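Local coordinates for sortase family protein (Clostridium perfringens, PDB 4D70) that is a class D sortase, a cysteine transpeptidase that probably cleaves surface proteins at their sorting signals and joins the proteins to a cell-wall or related acceptor, at residues I137-P150 with G174-G186. Numbering follows the deposited sequence. Where two conformers were deposited one is given.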
ATOM      1  N   ILE A 137      -2.463   0.379 -14.356  1.00 37.35           N
ATOM      2  CA  ILE A 137      -3.012   1.364 -13.415  1.00 37.02           C
ATOM      3  C   ILE A 137      -4.276   0.739 -12.863  1.00 37.67           C
ATOM      4  O   ILE A 137      -5.175   0.372 -13.630  1.00 34.45           O
ATOM      5  CB  ILE A 137      -3.495   2.677 -14.083  1.00 42.26           C
ATOM      6  CG1 ILE A 137      -2.469   3.265 -15.050  1.00 44.48           C
ATOM      7  CG2 ILE A 137      -3.980   3.683 -13.036  1.00 40.64           C
ATOM      8  CD1 ILE A 137      -1.086   3.272 -14.500  1.00 49.04           C
ATOM      9  N   PHE A 138      -4.328   0.591 -11.539  1.00 33.94           N
ATOM     10  CA  PHE A 138      -5.507   0.039 -10.851  1.00 31.92           C
ATOM     11  C   PHE A 138      -6.188   1.118 -10.018  1.00 29.79           C
ATOM     12  O   PHE A 138      -5.526   1.812  -9.243  1.00 30.42           O
ATOM     13  CB  PHE A 138      -5.085  -1.126  -9.960  1.00 30.82           C
ATOM     14  CG  PHE A 138      -4.547  -2.292 -10.735  1.00 31.66           C
ATOM     15  CD1 PHE A 138      -5.410  -3.035 -11.558  1.00 28.08           C
ATOM     16  CD2 PHE A 138      -3.191  -2.643 -10.668  1.00 30.29           C
ATOM     17  CE1 PHE A 138      -4.918  -4.085 -12.310  1.00 32.72           C
ATOM     18  CE2 PHE A 138      -2.723  -3.739 -11.368  1.00 34.68           C
ATOM     19  CZ  PHE A 138      -3.587  -4.458 -12.193  1.00 29.72           C
ATOM     20  N   GLN A 139      -7.495   1.267 -10.191  0.50 28.14           N
ATOM     21  CA  GLN A 139      -8.239   2.245  -9.435  0.50 27.89           C
ATOM     22  C   GLN A 139      -9.077   1.548  -8.397  0.50 25.69           C
ATOM     23  O   GLN A 139      -9.897   0.732  -8.744  0.50 26.12           O
ATOM     24  CB  GLN A 139      -9.187   2.996 -10.350  0.50 32.42           C
ATOM     25  CG  GLN A 139      -8.452   3.787 -11.410  0.50 40.00           C
ATOM     26  CD  GLN A 139      -7.758   4.973 -10.803  0.50 42.08           C
ATOM     27  OE1 GLN A 139      -7.902   5.251  -9.619  0.50 46.44           O
ATOM     28  NE2 GLN A 139      -7.020   5.696 -11.614  0.50 56.46           N
ATOM     29  N   TYR A 140      -8.836   1.841  -7.133  1.00 22.87           N
ATOM     30  CA  TYR A 140      -9.653   1.284  -6.037  1.00 23.69           C
ATOM     31  C   TYR A 140     -10.506   2.374  -5.400  1.00 24.63           C
ATOM     32  O   TYR A 140     -10.108   3.578  -5.309  1.00 28.54           O
ATOM     33  CB  TYR A 140      -8.754   0.648  -4.965  1.00 24.17           C
ATOM     34  CG  TYR A 140      -8.013  -0.590  -5.338  1.00 20.20           C
ATOM     35  CD1 TYR A 140      -6.766  -0.516  -5.884  1.00 26.11           C
ATOM     36  CD2 TYR A 140      -8.493  -1.847  -5.004  1.00 21.65           C
ATOM     37  CE1 TYR A 140      -6.023  -1.656  -6.151  1.00 27.51           C
ATOM     38  CE2 TYR A 140      -7.777  -2.990  -5.265  1.00 24.67           C
ATOM     39  CZ  TYR A 140      -6.527  -2.892  -5.827  1.00 26.16           C
ATOM     40  OH  TYR A 140      -5.819  -4.004  -6.135  1.00 23.55           O
ATOM     41  N   GLU A 141     -11.700   1.989  -5.014  1.00 22.80           N
ATOM     42  CA  GLU A 141     -12.638   2.885  -4.397  1.00 22.78           C
ATOM     43  C   GLU A 141     -12.922   2.437  -2.949  1.00 19.93           C
ATOM     44  O   GLU A 141     -13.404   1.344  -2.721  1.00 17.43           O
ATOM     45  CB  GLU A 141     -13.978   2.892  -5.136  1.00 24.09           C
ATOM     46  CG  GLU A 141     -14.905   3.961  -4.590  1.00 26.72           C
ATOM     47  CD  GLU A 141     -16.299   3.967  -5.328  1.00 38.94           C
ATOM     48  OE1 GLU A 141     -16.505   3.094  -6.158  1.00 50.17           O
ATOM     49  OE2 GLU A 141     -17.186   4.825  -5.096  1.00 39.96           O
ATOM     50  N   ILE A 142     -12.708   3.346  -2.012  1.00 19.72           N
ATOM     51  CA  ILE A 142     -12.931   3.091  -0.608  1.00 18.77           C
ATOM     52  C   ILE A 142     -14.344   2.785  -0.295  1.00 20.27           C
ATOM     53  O   ILE A 142     -15.329   3.511  -0.716  1.00 18.24           O
ATOM     54  CB  ILE A 142     -12.450   4.303   0.258  1.00 18.71           C
ATOM     55  CG1 ILE A 142     -10.967   4.566   0.020  1.00 20.15           C
ATOM     56  CG2 ILE A 142     -12.769   4.116   1.741  1.00 17.29           C
ATOM     57  CD1 ILE A 142     -10.494   5.817   0.811  1.00 22.13           C
ATOM     58  N   ASN A 143     -14.523   1.630   0.347  1.00 19.03           N
ATOM     59  CA  ASN A 143     -15.886   1.250   0.688  1.00 18.44           C
ATOM     60  C   ASN A 143     -16.079   0.863   2.155  1.00 16.43           C
ATOM     61  O   ASN A 143     -17.187   0.599   2.545  1.00 18.77           O
ATOM     62  CB  ASN A 143     -16.413   0.115  -0.159  1.00 20.98           C
ATOM     63  CG  ASN A 143     -15.583  -1.149   0.001  1.00 22.74           C
ATOM     64  OD1 ASN A 143     -14.452  -1.149   0.488  1.00 21.91           O
ATOM     65  ND2 ASN A 143     -16.126  -2.223  -0.523  1.00 29.63           N
ATOM     66  N   GLU A 144     -15.041   0.937   2.946  1.00 20.02           N
ATOM     67  CA  GLU A 144     -15.107   0.614   4.362  1.00 21.76           C
ATOM     68  C   GLU A 144     -13.982   1.313   5.105  1.00 21.35           C
ATOM     69  O   GLU A 144     -12.827   1.330   4.647  1.00 21.88           O
ATOM     70  CB  GLU A 144     -15.030  -0.960   4.494  1.00 26.20           C
ATOM     71  CG  GLU A 144     -14.845  -1.443   5.915  1.00 37.79           C
ATOM     72  CD  GLU A 144     -15.101  -2.948   6.053  1.00 35.14           C
ATOM     73  OE1 GLU A 144     -14.844  -3.634   5.077  1.00 35.68           O
ATOM     74  OE2 GLU A 144     -15.686  -3.377   7.095  1.00 45.98           O
ATOM     75  N   ILE A 145     -14.320   1.910   6.240  1.00 18.62           N
ATOM     76  CA  ILE A 145     -13.392   2.536   7.169  1.00 21.63           C
ATOM     77  C   ILE A 145     -13.741   2.120   8.579  1.00 20.22           C
ATOM     78  O   ILE A 145     -14.880   2.254   9.002  1.00 18.51           O
ATOM     79  CB  ILE A 145     -13.437   4.059   7.080  1.00 20.99           C
ATOM     80  CG1 ILE A 145     -13.112   4.485   5.662  1.00 22.29           C
ATOM     81  CG2 ILE A 145     -12.390   4.706   7.959  1.00 25.53           C
ATOM     82  CD1 ILE A 145     -13.392   5.953   5.407  1.00 26.63           C
ATOM     83  N   PHE A 146     -12.771   1.606   9.309  1.00 19.12           N
ATOM     84  CA  PHE A 146     -13.073   1.206  10.668  1.00 22.47           C
ATOM     85  C   PHE A 146     -11.847   1.159  11.567  1.00 21.92           C
ATOM     86  O   PHE A 146     -10.701   1.231  11.093  1.00 21.56           O
ATOM     87  CB  PHE A 146     -13.843  -0.112  10.721  1.00 21.15           C
ATOM     88  CG  PHE A 146     -13.054  -1.301  10.204  1.00 23.76           C
ATOM     89  CD1 PHE A 146     -13.093  -1.619   8.894  1.00 26.27           C
ATOM     90  CD2 PHE A 146     -12.346  -2.126  11.074  1.00 22.47           C
ATOM     91  CE1 PHE A 146     -12.435  -2.736   8.402  1.00 26.12           C
ATOM     92  CE2 PHE A 146     -11.674  -3.206  10.605  1.00 24.22           C
ATOM     93  CZ  PHE A 146     -11.724  -3.532   9.254  1.00 25.73           C
ATOM     94  N   VAL A 147     -12.113   1.106  12.872  1.00 20.80           N
ATOM     95  CA  VAL A 147     -11.050   1.060  13.877  1.00 25.48           C
ATOM     96  C   VAL A 147     -11.106  -0.315  14.516  1.00 23.03           C
ATOM     97  O   VAL A 147     -12.174  -0.812  14.785  1.00 21.76           O
ATOM     98  CB  VAL A 147     -11.316   2.082  14.988  1.00 30.29           C
ATOM     99  CG1 VAL A 147     -10.243   1.991  16.076  1.00 34.07           C
ATOM    100  CG2 VAL A 147     -11.299   3.486  14.401  1.00 33.03           C
ATOM    101  N   THR A 148      -9.975  -0.892  14.779  1.00 23.99           N
ATOM    102  CA  THR A 148      -9.890  -2.213  15.335  1.00 27.87           C
ATOM    103  C   THR A 148      -8.657  -2.308  16.219  1.00 28.54           C
ATOM    104  O   THR A 148      -7.904  -1.327  16.365  1.00 26.73           O
ATOM    105  CB  THR A 148      -9.909  -3.316  14.229  1.00 26.64           C
ATOM    106  OG1 THR A 148     -10.111  -4.571  14.852  1.00 29.30           O
ATOM    107  CG2 THR A 148      -8.592  -3.404  13.455  1.00 24.49           C
ATOM    108  N   SER A 149      -8.421  -3.479  16.808  1.00 31.49           N
ATOM    109  CA  SER A 149      -7.212  -3.673  17.616  1.00 35.19           C
ATOM    110  C   SER A 149      -5.992  -4.047  16.836  1.00 37.69           C
ATOM    111  O   SER A 149      -6.070  -4.595  15.734  1.00 37.32           O
ATOM    112  CB  SER A 149      -7.444  -4.750  18.719  1.00 39.31           C
ATOM    113  OG  SER A 149      -7.526  -6.020  18.134  1.00 44.37           O
ATOM    114  N   PRO A 150      -4.827  -3.852  17.471  1.00 41.57           N
ATOM    115  CA  PRO A 150      -3.586  -4.343  16.883  1.00 39.98           C
ATOM    116  C   PRO A 150      -3.510  -5.853  16.755  1.00 33.75           C
ATOM    117  O   PRO A 150      -2.749  -6.328  15.974  1.00 40.43           O
ATOM    118  CB  PRO A 150      -2.514  -3.824  17.834  1.00 46.24           C
ATOM    119  CG  PRO A 150      -3.169  -2.688  18.562  1.00 43.40           C
ATOM    120  CD  PRO A 150      -4.585  -3.114  18.724  1.00 41.61           C
ATOM    121  N   GLY A 174      -1.925   5.656  19.168  1.00 38.28           N
ATOM    122  CA  GLY A 174      -1.164   4.421  18.896  1.00 36.29           C
ATOM    123  C   GLY A 174      -1.765   3.134  19.427  1.00 34.77           C
ATOM    124  O   GLY A 174      -1.222   2.053  19.193  1.00 40.57           O
ATOM    125  N   LYS A 175      -2.893   3.215  20.124  1.00 36.07           N
ATOM    126  CA  LYS A 175      -3.465   2.023  20.752  1.00 34.23           C
ATOM    127  C   LYS A 175      -4.274   1.164  19.778  1.00 37.61           C
ATOM    128  O   LYS A 175      -4.439  -0.047  19.954  1.00 33.71           O
ATOM    129  CB  LYS A 175      -4.396   2.468  21.879  1.00 40.49           C
ATOM    130  CG  LYS A 175      -3.648   3.051  23.049  1.00 45.50           C
ATOM    131  CD  LYS A 175      -4.502   3.864  23.967  1.00 50.93           C
ATOM    132  CE  LYS A 175      -3.593   4.517  24.986  1.00 60.27           C
ATOM    133  NZ  LYS A 175      -4.444   5.254  25.936  1.00 62.38           N
ATOM    134  N   ASP A 176      -4.860   1.803  18.783  1.00 34.71           N
ATOM    135  CA  ASP A 176      -5.784   1.068  17.897  1.00 37.07           C
ATOM    136  C   ASP A 176      -5.265   1.195  16.476  1.00 31.29           C
ATOM    137  O   ASP A 176      -4.295   1.873  16.193  1.00 28.71           O
ATOM    138  CB  ASP A 176      -7.162   1.701  17.971  1.00 36.66           C
ATOM    139  CG  ASP A 176      -7.774   1.624  19.348  1.00 37.88           C
ATOM    140  OD1 ASP A 176      -7.621   0.611  20.048  1.00 42.56           O
ATOM    141  OD2 ASP A 176      -8.450   2.573  19.709  1.00 39.26           O
ATOM    142  N   ARG A 177      -5.892   0.446  15.601  1.00 26.83           N
ATOM    143  CA  ARG A 177      -5.554   0.436  14.184  1.00 26.52           C
ATOM    144  C   ARG A 177      -6.659   1.034  13.381  1.00 23.23           C
ATOM    145  O   ARG A 177      -7.826   0.714  13.593  1.00 26.22           O
ATOM    146  CB  ARG A 177      -5.247  -0.983  13.691  1.00 30.82           C
ATOM    147  CG  ARG A 177      -4.030  -1.608  14.406  1.00 38.08           C
ATOM    148  CD  ARG A 177      -2.779  -0.777  14.228  1.00 37.36           C
ATOM    149  NE  ARG A 177      -1.625  -1.252  15.027  1.00 46.78           N
ATOM    150  CZ  ARG A 177      -1.177  -0.699  16.159  1.00 47.39           C
ATOM    151  NH1 ARG A 177      -1.780   0.348  16.734  1.00 43.66           N
ATOM    152  NH2 ARG A 177      -0.111  -1.208  16.741  1.00 51.13           N
ATOM    153  N   TYR A 178      -6.298   1.893  12.453  1.00 25.14           N
ATOM    154  CA  TYR A 178      -7.269   2.563  11.599  1.00 23.24           C
ATOM    155  C   TYR A 178      -7.130   1.855  10.250  1.00 22.35           C
ATOM    156  O   TYR A 178      -6.018   1.742   9.685  1.00 22.44           O
ATOM    157  CB  TYR A 178      -6.901   4.034  11.482  1.00 25.02           C
ATOM    158  CG  TYR A 178      -7.939   4.897  10.789  1.00 24.28           C
ATOM    159  CD1 TYR A 178      -8.944   5.502  11.517  1.00 28.82           C
ATOM    160  CD2 TYR A 178      -7.863   5.169   9.441  1.00 27.91           C
ATOM    161  CE1 TYR A 178      -9.876   6.322  10.903  1.00 32.53           C
ATOM    162  CE2 TYR A 178      -8.828   5.983   8.800  1.00 26.83           C
ATOM    163  CZ  TYR A 178      -9.785   6.566   9.528  1.00 27.32           C
ATOM    164  OH  TYR A 178     -10.708   7.367   8.912  1.00 29.10           O
ATOM    165  N   ILE A 179      -8.239   1.350   9.764  1.00 18.69           N
ATOM    166  CA  ILE A 179      -8.317   0.510   8.571  1.00 18.99           C
ATOM    167  C   ILE A 179      -9.133   1.183   7.476  1.00 17.04           C
ATOM    168  O   ILE A 179     -10.271   1.517   7.657  1.00 22.71           O
ATOM    169  CB  ILE A 179      -8.983  -0.828   8.921  1.00 19.21           C
ATOM    170  CG1 ILE A 179      -8.351  -1.464  10.205  1.00 21.79           C
ATOM    171  CG2 ILE A 179      -8.924  -1.781   7.743  1.00 23.21           C
ATOM    172  CD1 ILE A 179      -6.861  -1.691  10.125  1.00 25.02           C
ATOM    173  N   VAL A 180      -8.564   1.261   6.284  1.00 18.20           N
ATOM    174  CA  VAL A 180      -9.244   1.720   5.095  1.00 17.81           C
ATOM    175  C   VAL A 180      -9.235   0.559   4.110  1.00 19.04           C
ATOM    176  O   VAL A 180      -8.158   0.070   3.764  1.00 21.06           O
ATOM    177  CB  VAL A 180      -8.499   2.925   4.517  1.00 20.34           C
ATOM    178  CG1 VAL A 180      -9.158   3.398   3.239  1.00 23.18           C
ATOM    179  CG2 VAL A 180      -8.512   4.101   5.498  1.00 21.23           C
ATOM    180  N   LYS A 181     -10.414   0.174   3.647  1.00 17.51           N
ATOM    181  CA  LYS A 181     -10.570  -0.844   2.622  1.00 18.08           C
ATOM    182  C   LYS A 181     -11.219  -0.255   1.393  1.00 20.32           C
ATOM    183  O   LYS A 181     -12.059   0.682   1.487  1.00 17.77           O
ATOM    184  CB  LYS A 181     -11.404  -2.024   3.151  1.00 20.29           C
ATOM    185  CG  LYS A 181     -10.586  -2.828   4.237  1.00 23.13           C
ATOM    186  CD  LYS A 181     -11.296  -4.127   4.630  1.00 23.48           C
ATOM    187  CE  LYS A 181     -10.429  -5.070   5.482  1.00 26.31           C
ATOM    188  NZ  LYS A 181      -9.474  -5.858   4.645  1.00 24.57           N
ATOM    189  N   ALA A 182     -10.876  -0.823   0.249  1.00 18.84           N
ATOM    190  CA  ALA A 182     -11.287  -0.275  -1.020  1.00 19.71           C
ATOM    191  C   ALA A 182     -11.398  -1.466  -1.996  1.00 21.61           C
ATOM    192  O   ALA A 182     -10.677  -2.468  -1.875  1.00 20.05           O
ATOM    193  CB  ALA A 182     -10.266   0.737  -1.491  1.00 20.49           C
ATOM    194  N   LYS A 183     -12.329  -1.342  -2.931  1.00 20.51           N
ATOM    195  CA  LYS A 183     -12.575  -2.354  -3.930  1.00 21.52           C
ATOM    196  C   LYS A 183     -12.113  -1.868  -5.306  1.00 23.17           C
ATOM    197  O   LYS A 183     -12.230  -0.686  -5.625  1.00 22.83           O
ATOM    198  CB  LYS A 183     -14.073  -2.671  -4.005  1.00 27.39           C
ATOM    199  CG  LYS A 183     -14.909  -1.431  -4.372  1.00 34.04           C
ATOM    200  CD  LYS A 183     -16.430  -1.648  -4.579  1.00 46.86           C
ATOM    201  CE  LYS A 183     -17.065  -0.357  -5.160  1.00 45.91           C
ATOM    202  NZ  LYS A 183     -18.546  -0.466  -5.286  1.00 47.62           N
ATOM    203  N   LEU A 184     -11.612  -2.777  -6.105  1.00 19.31           N
ATOM    204  CA  LEU A 184     -11.127  -2.418  -7.433  1.00 22.29           C
ATOM    205  C   LEU A 184     -12.286  -1.980  -8.312  1.00 24.86           C
ATOM    206  O   LEU A 184     -13.320  -2.638  -8.359  1.00 21.72           O
ATOM    207  CB  LEU A 184     -10.425  -3.597  -8.084  1.00 25.70           C
ATOM    208  CG  LEU A 184      -9.694  -3.317  -9.414  1.00 27.17           C
ATOM    209  CD1 LEU A 184      -8.449  -2.472  -9.210  1.00 31.01           C
ATOM    210  CD2 LEU A 184      -9.281  -4.606 -10.111  1.00 30.20           C
ATOM    211  N   ILE A 185     -12.179  -0.836  -8.953  1.00 24.12           N
ATOM    212  CA  ILE A 185     -13.279  -0.395  -9.859  1.00 29.60           C
ATOM    213  C   ILE A 185     -12.838  -0.264 -11.313  1.00 36.16           C
ATOM    214  O   ILE A 185     -13.674   0.032 -12.189  1.00 42.80           O
ATOM    215  CB  ILE A 185     -13.925   0.974  -9.490  1.00 29.81           C
ATOM    216  CG1 ILE A 185     -12.881   2.063  -9.445  1.00 33.97           C
ATOM    217  CG2 ILE A 185     -14.651   0.912  -8.180  1.00 36.31           C
ATOM    218  CD1 ILE A 185     -13.439   3.474  -9.160  1.00 37.18           C
ATOM    219  N   GLY A 186     -11.559  -0.417 -11.602  1.00 34.25           N
ATOM    220  CA  GLY A 186     -11.064  -0.101 -12.985  1.00 48.89           C
ATOM    221  C   GLY A 186      -9.540  -0.149 -13.106  1.00 47.24           C
ATOM    222  O   GLY A 186      -8.868  -0.230 -12.061  1.00 32.14           O
TER
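Arg177 lays its guanidinium flat against Pro150, whose CG sits 3.7 Å from Arg177 CZ over one face. Arg177 NH1 bonds Gly174 O and Asp176 O, both lying in the guanidinium plane, which fixes the group's rotation, while Arg177 and Thr148 exchange two backbone hydrogen bonds. On the other face of the sheet, Tyr178 reaches across to Ile145, whose CG2 lies 3.6 Å from Tyr178 CZ. Ile179 then covers Phe146: Phe146 CG sits between its backbone N and carbonyl carbon (chi1 65°), which lays the ring over Ile179, and Ile179 CB stands 3.9 Å from the ring centroid, nearly on the ring normal. Val180 CG1 packs on Ile142 CD1 at 3.7 Å. At Lys181 the pairing slips by one residue in a classic beta bulge: Lys181 O accepts Asn143 N at 2.9 Å and, weakly, Glu144 N. Lys181 NZ turns elsewhere, to Thr166 and Val155. Ala182 CB meets Tyr140 CB, and Lys183 runs alongside Glu141, though Lys183 NZ stays 4.2 Å from Glu141 OE1, too far for a salt bridge. Leu184 CD1 makes a CH-pi contact over one face of the Tyr140 ring, 3.9 Å from the ring centroid. A second classic bulge, Ile185 and Gly186 opposite Gln139, finishes the pairing. Within the sortase beta-barrel, the pair lies inside the curled sheet: Phe138 and Tyr140 also bond to strand 128-132, and strand 163-171 flanks 176-184.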